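Local coordinates for protein Ras-3 from Cryphonectria parasitica (Cryphonectria parasitica, PDB 4KU4) that belongs to the Ras family of P-loop proteins and binds guanosine-5'-diphosphate together with a magnesium ion, at residues A[28-33]-A[174-179]; A[90-95]-A[141-146]. One frame throughout, in Å; residues are numbered along the deposited sequence.

In the fold
The two contacts meet at the nucleotide end of a Ras-type sheet, illustrating how a P-loop fold forms its ligand site where strands give way to loops. Along the chain they come in the order 28-33, 90-95, 141-146, 174-179, with interaction 2 wholly between the two halves of interaction 1. Interaction 2 joins the parallel neighbours 88-94 and 140-145 within the six-stranded sheet; interaction 1 sets helix 27-35 against the loop that follows the outermost strand, 170-173. They lie about 11 Å apart, centre to centre, and touch where T174 OG1 meets N145 OD1, at 2.9 Å, probably as a hydrogen bond. Both reach guanosine-5'-diphosphate, so segments distant in sequence share one pocket.

Interaction 1: residues A[28-33]-A[174-179]. With MG (magnesium ion), chain D; GDP (guanosine-5'-diphosphate), chain C.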
loop_
_atom_site.group_PDB
_atom_site.type_symbol
_atom_site.label_atom_id
_atom_site.label_comp_id
_atom_site.label_asym_id
_atom_site.label_seq_id
_atom_site.Cartn_x
_atom_site.Cartn_y
_atom_site.Cartn_z
ATOM N N THR A 28 -7.875 -4.651 3.185
ATOM C CA THR A 28 -9.214 -4.074 3.231
ATOM C C THR A 28 -9.399 -3.102 4.395
ATOM O O THR A 28 -9.948 -2.007 4.215
ATOM C CB THR A 28 -10.287 -5.169 3.325
ATOM O OG1 THR A 28 -10.207 -6.010 2.171
ATOM C CG2 THR A 28 -11.680 -4.522 3.385
ATOM N N SER A 29 -8.932 -3.504 5.576
ATOM C CA SER A 29 -9.038 -2.691 6.787
ATOM C C SER A 29 -8.332 -1.337 6.622
ATOM O O SER A 29 -8.884 -0.294 6.983
ATOM C CB SER A 29 -8.490 -3.457 8.004
ATOM O OG SER A 29 -9.288 -4.602 8.273
ATOM N N LEU A 30 -7.136 -1.360 6.041
ATOM C CA LEU A 30 -6.388 -0.134 5.772
ATOM C C LEU A 30 -7.162 0.793 4.838
ATOM O O LEU A 30 -7.256 1.991 5.078
ATOM C CB LEU A 30 -5.021 -0.462 5.162
ATOM C CG LEU A 30 -3.936 -0.948 6.117
ATOM C CD1 LEU A 30 -2.805 -1.585 5.323
ATOM C CD2 LEU A 30 -3.411 0.193 6.969
ATOM N N THR A 31 -7.713 0.224 3.767
ATOM C CA THR A 31 -8.388 1.010 2.743
ATOM C C THR A 31 -9.691 1.610 3.269
ATOM O O THR A 31 -10.019 2.748 2.967
ATOM C CB THR A 31 -8.698 0.163 1.493
ATOM O OG1 THR A 31 -7.515 -0.516 1.045
ATOM C CG2 THR A 31 -9.200 1.045 0.370
ATOM N N VAL A 32 -10.439 0.822 4.032
ATOM C CA VAL A 32 -11.704 1.261 4.624
ATOM C C VAL A 32 -11.445 2.346 5.677
ATOM O O VAL A 32 -12.170 3.336 5.770
ATOM C CB VAL A 32 -12.448 0.041 5.237
ATOM C CG1 VAL A 32 -13.599 0.485 6.103
ATOM C CG2 VAL A 32 -12.926 -0.891 4.133
ATOM N N ASN A 33 -10.379 2.175 6.443
ATOM C CA ASN A 33 -9.954 3.206 7.388
ATOM C C ASN A 33 -9.565 4.503 6.686
ATOM O O ASN A 33 -10.083 5.569 7.017
ATOM C CB ASN A 33 -8.819 2.696 8.286
ATOM C CG ASN A 33 -8.406 3.714 9.343
ATOM O OD1 ASN A 33 -7.480 4.517 9.136
ATOM N ND2 ASN A 33 -9.089 3.687 10.482
ATOM N N THR A 174 1.855 0.670 10.444
ATOM C CA THR A 174 0.488 1.139 10.629
ATOM C C THR A 174 -0.377 0.259 11.506
ATOM O O THR A 174 -0.020 -0.885 11.800
ATOM C CB THR A 174 -0.266 1.146 9.246
ATOM O OG1 THR A 174 -0.323 -0.187 8.711
ATOM C CG2 THR A 174 0.421 2.079 8.257
ATOM N N SER A 175 -1.485 0.827 11.979
ATOM C CA SER A 175 -2.503 0.026 12.643
ATOM C C SER A 175 -3.829 0.430 12.024
ATOM O O SER A 175 -4.351 1.497 12.326
ATOM C CB SER A 175 -2.556 0.195 14.159
ATOM O OG SER A 175 -3.655 -0.528 14.696
ATOM N N ALA A 176 -4.325 -0.384 11.093
ATOM C CA ALA A 176 -5.628 -0.158 10.492
ATOM C C ALA A 176 -6.701 -0.081 11.557
ATOM O O ALA A 176 -7.712 0.603 11.383
ATOM C CB ALA A 176 -5.950 -1.283 9.506
ATOM N N LYS A 177 -6.491 -0.796 12.655
ATOM C CA LYS A 177 -7.501 -0.888 13.708
ATOM C C LYS A 177 -7.586 0.431 14.454
ATOM O O LYS A 177 -8.677 0.928 14.724
ATOM C CB LYS A 177 -7.171 -2.036 14.671
ATOM C CG LYS A 177 -8.150 -2.180 15.831
ATOM C CD LYS A 177 -7.643 -3.171 16.871
ATOM C CE LYS A 177 -8.400 -3.014 18.184
ATOM N NZ LYS A 177 -7.854 -3.851 19.282
ATOM N N LEU A 178 -6.433 1.023 14.754
ATOM C CA LEU A 178 -6.419 2.280 15.504
ATOM C C LEU A 178 -6.329 3.515 14.608
ATOM O O LEU A 178 -6.531 4.635 15.071
ATOM C CB LEU A 178 -5.305 2.274 16.553
ATOM C CG LEU A 178 -5.510 1.209 17.630
ATOM C CD1 LEU A 178 -4.406 1.251 18.663
ATOM C CD2 LEU A 178 -6.861 1.415 18.293
ATOM N N GLY A 179 -6.049 3.298 13.327
ATOM C CA GLY A 179 -5.886 4.373 12.363
ATOM C C GLY A 179 -4.476 4.947 12.334
ATOM O O GLY A 179 -4.190 5.892 11.596
HETATM MG MG MG D . -9.415 -8.038 1.925
HETATM P PB GDP C . -6.886 -8.578 4.143
HETATM O O1B GDP C . -7.843 -7.673 3.406
HETATM O O2B GDP C . -5.451 -8.193 3.792
HETATM O O3B GDP C . -7.147 -10.028 3.792
HETATM O O3A GDP C . -7.095 -8.353 5.734
HETATM P PA GDP C . -8.417 -7.771 6.488
HETATM O O1A GDP C . -8.554 -6.272 6.329
HETATM O O2A GDP C . -9.683 -8.481 6.074
HETATM O "O5'" GDP C . -8.071 -8.067 8.024
HETATM C "C5'" GDP C . -7.846 -9.421 8.428
HETATM C "C4'" GDP C . -7.973 -9.470 9.942
HETATM O "O4'" GDP C . -6.966 -8.629 10.468
HETATM C "C3'" GDP C . -9.294 -8.927 10.447
HETATM O "O3'" GDP C . -9.734 -9.710 11.574
HETATM C "C2'" GDP C . -8.950 -7.533 10.911
HETATM O "O2'" GDP C . -9.799 -7.097 11.972
HETATM C "C1'" GDP C . -7.521 -7.708 11.382
HETATM N N9 GDP C . -6.711 -6.478 11.272
HETATM C C8 GDP C . -6.464 -5.767 10.155
HETATM N N7 GDP C . -5.658 -4.715 10.433
HETATM C C5 GDP C . -5.375 -4.762 11.747
HETATM C C6 GDP C . -4.590 -3.960 12.697
HETATM O O6 GDP C . -3.972 -2.954 12.313
HETATM N N1 GDP C . -4.551 -4.354 13.978
HETATM C C2 GDP C . -5.205 -5.427 14.427
HETATM N N2 GDP C . -5.109 -5.729 15.745
HETATM N N3 GDP C . -5.953 -6.213 13.613
HETATM C C4 GDP C . -6.068 -5.924 12.296
HETATM O O HOH W 1 -6.774 7.132 9.949
HETATM O O HOH W 2 -10.717 -8.693 3.568
HETATM O O HOH W 3 -8.713 -10.114 1.667
HETATM O O HOH W 4 -11.148 -8.395 0.705
HETATM O O HOH W 5 -8.088 -7.320 0.382
#
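S29, L30 and N33, on one side of helix 27-35, lean on A176 and its neighbours, showing how a phosphate-binding helix and a loop beside the base can be packed together without a direct hydrogen bond. T28, first in line, faces the ligand instead: its OG1 binds the magnesium ion at 2.2 Å and is also hydrogen-bonded to D68, while its backbone N gives a nearly straight bond to GDP O1B. One residue on, S29 grips the other phosphate twice, OG and backbone N both donating to O1A. With chi1 at -65°, OG lies on the same side as its own backbone N, and both can point at that oxygen, whereas CB rests against A176 CB at 3.7 Å. The methyl of A176 fills the corner where the helix and the base meet, with GDP N7 3.6 Å from that same CB. Alongside, K177 N donates weakly to GDP O6. L30 follows, its CD2 touching A176 CB and lying 3.6 Å from T174 OG1; the L30 and T174 side chains cross at about a right angle. That hydroxyl is spoken for by N145. The N33 amide comes up to G179 and the carbonyl of A176, CG being anti to the backbone N (chi1 -176°). OD1 approaches G179 CA at 3.6 Å and accepts a hydrogen bond from a water that also bonds weakly to G179 O. ND2 comes near A176 O, but at too poor an angle for a bond. G179 has backbone angles that call for glycine, and S175 OG, hydrogen-bonded to D148, accepts from L178 N in an ST motif within the turn. L30 also packs on V143 and N145 of strand 140-145, and both it and N33 reach V182 of helix 182-196, which T174 meets at A185.

Interaction 2: residues A[90-95]-A[141-146]; sequences VIVFDV and VLVGNK. With GDP (guanosine-5'-diphosphate), chain C.
F93 and G144 pack closely where strands 88-94 and 140-145 run side by side, a worked example of a parallel ladder that turns polar at its C-terminal end. F93 CG stands between its backbone N and carbonyl carbon (chi1 73°), which brings the ring back over the neighbouring strand. G144 CA lies over one ring face, 3.7 Å from the F93 ring centroid and 20° off the ring normal, a CH-pi contact. Beneath this runs the backbone: I91 and F93 each donate and accept, and V95 N closes the series on N145 O. The bond from F93 N to V143 O, 2.9 Å long, is almost perfectly straight. On the sheet face carrying V90, V92, V141 and V143, V90 CG1 meets V143 CG2 at 3.5 Å. Contacts are looser elsewhere: I91 CB and L142 CD2 stay 4.1 Å apart, and V92 CG2 and V143 CB are 4.3 Å apart. No residue here is exposed, so the contrast to the packed interior is the polar end beside the ligand. There K146, its chain extended, passes obliquely across D94, CD lying 3.5 Å from D94 OD1. Its NZ forms a salt bridge with D94 OD2 at 2.9 Å, meeting that oxygen from above the carboxylate plane, while T96 holds OD1. K146 NZ is also bound by G24 O and reaches GDP O4' weakly. N145 ND2 lies 3.0 Å from GDP N7, but bonds to V25 O. N145, K146 and D148 match the NKxD motif of guanine nucleotide-binding proteins. The chemistry therefore implies a division of labour: side-chain-independent backbone bonds fix the strands, which is consistent with the strand ends placing N145 and K146 at the pocket, with D94 as a second-shell partner of K146.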
loop_
_atom_site.group_PDB
_atom_site.type_symbol
_atom_site.label_atom_id
_atom_site.label_comp_id
_atom_site.label_asym_id
_atom_site.label_seq_id
_atom_site.Cartn_x
_atom_site.Cartn_y
_atom_site.Cartn_z
ATOM N N VAL A 90 0.847 -0.043 -2.617
ATOM C CA VAL A 90 0.971 -0.247 -1.195
ATOM C C VAL A 90 1.027 -1.750 -0.977
ATOM O O VAL A 90 0.035 -2.452 -1.191
ATOM C CB VAL A 90 -0.226 0.349 -0.461
ATOM C CG1 VAL A 90 -0.103 0.113 1.046
ATOM C CG2 VAL A 90 -0.350 1.854 -0.778
ATOM N N ILE A 91 2.200 -2.247 -0.584
ATOM C CA ILE A 91 2.394 -3.670 -0.358
ATOM C C ILE A 91 2.400 -3.934 1.138
ATOM O O ILE A 91 3.295 -3.491 1.851
ATOM C CB ILE A 91 3.676 -4.139 -1.049
ATOM C CG1 ILE A 91 3.626 -3.697 -2.513
ATOM C CG2 ILE A 91 3.861 -5.657 -0.891
ATOM C CD1 ILE A 91 4.778 -4.255 -3.348
ATOM N N VAL A 92 1.362 -4.625 1.603
ATOM C CA VAL A 92 1.110 -4.787 3.028
ATOM C C VAL A 92 1.566 -6.147 3.569
ATOM O O VAL A 92 1.346 -7.200 2.951
ATOM C CB VAL A 92 -0.398 -4.618 3.323
ATOM C CG1 VAL A 92 -0.655 -4.584 4.824
ATOM C CG2 VAL A 92 -0.918 -3.352 2.667
ATOM N N PHE A 93 2.201 -6.118 4.735
ATOM C CA PHE A 93 2.468 -7.346 5.479
ATOM C C PHE A 93 2.004 -7.159 6.926
ATOM O O PHE A 93 1.645 -6.045 7.323
ATOM C CB PHE A 93 3.939 -7.762 5.378
ATOM C CG PHE A 93 4.881 -6.912 6.163
ATOM C CD1 PHE A 93 5.244 -7.273 7.457
ATOM C CD2 PHE A 93 5.468 -5.792 5.588
ATOM C CE1 PHE A 93 6.143 -6.503 8.189
ATOM C CE2 PHE A 93 6.372 -5.020 6.306
ATOM C CZ PHE A 93 6.714 -5.383 7.611
ATOM N N ASP A 94 1.955 -8.265 7.667
ATOM C CA ASP A 94 1.417 -8.315 9.023
ATOM C C ASP A 94 2.640 -8.486 9.892
ATOM O O ASP A 94 3.383 -9.449 9.712
ATOM C CB ASP A 94 0.479 -9.535 9.119
ATOM C CG ASP A 94 -0.088 -9.765 10.516
ATOM O OD1 ASP A 94 0.419 -9.217 11.511
ATOM O OD2 ASP A 94 -1.067 -10.525 10.607
ATOM N N VAL A 95 2.894 -7.544 10.797
ATOM C CA VAL A 95 4.149 -7.589 11.529
ATOM C C VAL A 95 4.194 -8.803 12.449
ATOM O O VAL A 95 5.267 -9.175 12.918
ATOM C CB VAL A 95 4.453 -6.304 12.349
ATOM C CG1 VAL A 95 4.543 -5.078 11.436
ATOM C CG2 VAL A 95 3.441 -6.122 13.472
ATOM N N VAL A 141 5.227 1.556 -1.487
ATOM C CA VAL A 141 5.476 1.626 -0.050
ATOM C C VAL A 141 5.201 0.268 0.577
ATOM O O VAL A 141 4.166 -0.352 0.318
ATOM C CB VAL A 141 4.683 2.767 0.671
ATOM C CG1 VAL A 141 3.183 2.635 0.462
ATOM C CG2 VAL A 141 5.033 2.808 2.177
ATOM N N LEU A 142 6.158 -0.218 1.363
ATOM C CA LEU A 142 5.946 -1.426 2.144
ATOM C C LEU A 142 5.337 -1.028 3.467
ATOM O O LEU A 142 5.883 -0.176 4.167
ATOM C CB LEU A 142 7.262 -2.136 2.415
ATOM C CG LEU A 142 8.012 -2.846 1.296
ATOM C CD1 LEU A 142 9.384 -3.150 1.848
ATOM C CD2 LEU A 142 7.300 -4.132 0.852
ATOM N N VAL A 143 4.225 -1.661 3.818
ATOM C CA VAL A 143 3.498 -1.310 5.029
ATOM C C VAL A 143 3.518 -2.453 6.028
ATOM O O VAL A 143 3.073 -3.555 5.729
ATOM C CB VAL A 143 2.037 -0.926 4.717
ATOM C CG1 VAL A 143 1.210 -0.802 5.999
ATOM C CG2 VAL A 143 1.972 0.360 3.904
ATOM N N GLY A 144 4.052 -2.201 7.212
ATOM C CA GLY A 144 4.008 -3.194 8.282
ATOM C C GLY A 144 2.775 -2.928 9.126
ATOM O O GLY A 144 2.801 -2.054 9.987
ATOM N N ASN A 145 1.704 -3.685 8.881
ATOM C CA ASN A 145 0.421 -3.430 9.533
ATOM C C ASN A 145 0.259 -4.261 10.797
ATOM O O ASN A 145 1.015 -5.207 11.024
ATOM C CB ASN A 145 -0.736 -3.703 8.572
ATOM C CG ASN A 145 -2.080 -3.227 9.122
ATOM O OD1 ASN A 145 -2.184 -2.129 9.672
ATOM N ND2 ASN A 145 -3.120 -4.044 8.950
ATOM N N LYS A 146 -0.724 -3.878 11.611
ATOM C CA LYS A 146 -1.018 -4.493 12.903
ATOM C C LYS A 146 0.055 -4.154 13.937
ATOM O O LYS A 146 0.402 -4.976 14.784
ATOM C CB LYS A 146 -1.223 -6.014 12.785
ATOM C CG LYS A 146 -2.040 -6.475 11.582
ATOM C CD LYS A 146 -2.735 -7.798 11.855
ATOM C CE LYS A 146 -3.472 -8.305 10.609
ATOM N NZ LYS A 146 -3.843 -9.745 10.744
HETATM P PB GDP C . -6.886 -8.578 4.143
HETATM O O1B GDP C . -7.843 -7.673 3.406
HETATM O O2B GDP C . -5.451 -8.193 3.792
HETATM O O3B GDP C . -7.147 -10.028 3.792
HETATM O O3A GDP C . -7.095 -8.353 5.734
HETATM P PA GDP C . -8.417 -7.771 6.488
HETATM O O1A GDP C . -8.554 -6.272 6.329
HETATM O O2A GDP C . -9.683 -8.481 6.074
HETATM O "O5'" GDP C . -8.071 -8.067 8.024
HETATM C "C5'" GDP C . -7.846 -9.421 8.428
HETATM C "C4'" GDP C . -7.973 -9.470 9.942
HETATM O "O4'" GDP C . -6.966 -8.629 10.468
HETATM C "C3'" GDP C . -9.294 -8.927 10.447
HETATM O "O3'" GDP C . -9.734 -9.710 11.574
HETATM C "C2'" GDP C . -8.950 -7.533 10.911
HETATM O "O2'" GDP C . -9.799 -7.097 11.972
HETATM C "C1'" GDP C . -7.521 -7.708 11.382
HETATM N N9 GDP C . -6.711 -6.478 11.272
HETATM C C8 GDP C . -6.464 -5.767 10.155
HETATM N N7 GDP C . -5.658 -4.715 10.433
HETATM C C5 GDP C . -5.375 -4.762 11.747
HETATM C C6 GDP C . -4.590 -3.960 12.697
HETATM O O6 GDP C . -3.972 -2.954 12.313
HETATM N N1 GDP C . -4.551 -4.354 13.978
HETATM C C2 GDP C . -5.205 -5.427 14.427
HETATM N N2 GDP C . -5.109 -5.729 15.745
HETATM N N3 GDP C . -5.953 -6.213 13.613
HETATM C C4 GDP C . -6.068 -5.924 12.296
HETATM O O HOH W 6 -2.505 -11.216 12.433
#